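Local coordinates for RagB/SusD family nutrient uptake outer membrane protein (Bacteroides thetaiotaomicron, PDB 7KV3) that probably captures glucose-containing glycans at the outer membrane of the cell for nutrient uptake, at residues Thr301-Tyr306 and Gly320-Arg325. Numbering follows the deposited sequence.
Sequences TLISPY and GFCPVR
Next to a bound glucose in this SusD-family protein, Phe-321 and Gly-320 close a loop back onto the last part of helix 299-303 and the residues that follow, where the carbonyls of Leu-302 and Ser-304 accept their N-H groups. It illustrates how main-chain bonds can set the backbone from which an aromatic side chain reaches a ligand. Two backbone hydrogen bonds from consecutive donors make the closure: Phe-321 N to Leu-302 O, 2.8 Å, and Gly-320 N to Ser-304 O, also 2.8 Å. The first arrives 16° out of the carbonyl plane. Leu-302 O also lies at the edge of the Phe-321 ring, in its plane, 3.4 Å from Phe-321 CD2. With chi1 at -75°, Phe-321 CG stands beside its own backbone N, which brings ring and N-H to the same carbonyl. Farther along, a CA-H...O contact joins Ile-303 CA to Phe-321 O, 3.1 Å apart, while the methyl Ile-303 CG2 packs against Cys-322 CB at 4.0 Å. A water donates to both Ile-303 O and Cys-322 O, extending the join by one more residue. Phe-321 touches a bound beta-D-glucopyranose, so the closure lies directly behind a sugar-contacting ring, which also meets the Trp-94 ring with the planes inclined at about 55°. Ile-303 and Cys-322 both rest on Leu-72 of helix 70-75, and Ile-303 also reaches Leu-375 of strand 373-375, while Pro-305 lies against Trp-344 of the antiparallel partner strand 343-345.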
# COMPACT_ATOMS: atom_id res chain seq x y z
N THR A 301 -11.66 -5.15 9.60
CA THR A 301 -12.71 -6.20 9.70
C THR A 301 -12.18 -7.45 9.00
O THR A 301 -12.31 -8.54 9.57
CB THR A 301 -14.03 -5.77 9.05
OG1 THR A 301 -14.48 -4.58 9.68
CG2 THR A 301 -15.10 -6.83 9.17
N LEU A 302 -11.53 -7.29 7.85
CA LEU A 302 -11.00 -8.44 7.08
C LEU A 302 -9.99 -9.23 7.95
O LEU A 302 -10.07 -10.48 7.93
CB LEU A 302 -10.36 -7.94 5.78
CG LEU A 302 -11.32 -7.49 4.70
CD1 LEU A 302 -10.60 -6.62 3.67
CD2 LEU A 302 -11.99 -8.68 4.02
N ILE A 303 -9.07 -8.56 8.64
CA ILE A 303 -7.82 -9.22 9.13
C ILE A 303 -7.79 -9.38 10.66
O ILE A 303 -6.74 -9.78 11.17
CB ILE A 303 -6.59 -8.43 8.65
CG1 ILE A 303 -6.50 -7.06 9.33
CG2 ILE A 303 -6.58 -8.31 7.13
CD1 ILE A 303 -5.16 -6.43 9.17
N SER A 304 -8.88 -9.09 11.37
CA SER A 304 -8.95 -9.28 12.83
C SER A 304 -9.56 -10.65 13.14
O SER A 304 -10.16 -11.28 12.25
CB SER A 304 -9.62 -8.11 13.45
OG SER A 304 -8.85 -6.93 13.16
N PRO A 305 -9.32 -11.21 14.35
CA PRO A 305 -9.70 -12.60 14.67
C PRO A 305 -11.22 -12.84 14.68
O PRO A 305 -11.94 -11.97 15.14
CB PRO A 305 -9.15 -12.85 16.08
CG PRO A 305 -8.24 -11.67 16.39
CD PRO A 305 -8.63 -10.55 15.45
N TYR A 306 -11.67 -13.96 14.13
CA TYR A 306 -13.11 -14.30 13.96
C TYR A 306 -13.72 -14.57 15.34
O TYR A 306 -13.26 -15.39 16.09
CB TYR A 306 -13.27 -15.46 12.98
CG TYR A 306 -14.69 -15.79 12.56
CD1 TYR A 306 -15.50 -14.86 11.95
CD2 TYR A 306 -15.20 -17.07 12.74
CE1 TYR A 306 -16.78 -15.19 11.52
CE2 TYR A 306 -16.48 -17.41 12.34
CZ TYR A 306 -17.27 -16.46 11.72
OH TYR A 306 -18.55 -16.76 11.36
N GLY A 320 -10.76 -13.02 10.19
CA GLY A 320 -9.57 -13.90 10.23
C GLY A 320 -8.83 -14.05 8.91
O GLY A 320 -8.27 -15.14 8.64
N PHE A 321 -8.79 -13.01 8.07
CA PHE A 321 -7.91 -13.00 6.88
C PHE A 321 -6.51 -12.52 7.30
O PHE A 321 -6.38 -11.87 8.34
CB PHE A 321 -8.49 -12.15 5.75
CG PHE A 321 -9.64 -12.79 5.02
CD1 PHE A 321 -9.42 -13.64 3.95
CD2 PHE A 321 -10.94 -12.52 5.40
CE1 PHE A 321 -10.49 -14.22 3.27
CE2 PHE A 321 -12.01 -13.08 4.71
CZ PHE A 321 -11.78 -13.94 3.65
N CYS A 322 -5.51 -12.90 6.51
CA CYS A 322 -4.08 -12.52 6.66
C CYS A 322 -3.60 -12.70 8.09
O CYS A 322 -3.12 -11.76 8.72
CB CYS A 322 -3.87 -11.10 6.14
SG CYS A 322 -4.29 -11.04 4.39
N PRO A 323 -3.70 -13.93 8.64
CA PRO A 323 -2.94 -14.30 9.83
C PRO A 323 -1.45 -14.09 9.53
O PRO A 323 -1.03 -14.29 8.41
CB PRO A 323 -3.27 -15.77 10.11
CG PRO A 323 -3.95 -16.26 8.85
CD PRO A 323 -4.52 -15.05 8.15
N VAL A 324 -0.72 -13.60 10.52
CA VAL A 324 0.74 -13.37 10.41
C VAL A 324 1.41 -14.74 10.55
O VAL A 324 1.10 -15.44 11.48
CB VAL A 324 1.24 -12.36 11.46
CG1 VAL A 324 2.76 -12.26 11.45
CG2 VAL A 324 0.60 -11.01 11.24
N ARG A 325 2.30 -15.09 9.62
CA ARG A 325 3.07 -16.37 9.70
C ARG A 325 3.93 -16.38 10.96
O ARG A 325 4.48 -15.34 11.34
CB ARG A 325 3.98 -16.55 8.48
CG ARG A 325 3.26 -16.60 7.15
CD ARG A 325 4.26 -16.87 6.05
NE ARG A 325 3.68 -16.72 4.73
CZ ARG A 325 4.07 -17.39 3.68
NH1 ARG A 325 5.06 -18.26 3.82
NH2 ARG A 325 3.48 -17.20 2.51
O HOH W 1 -4.11 -10.16 10.63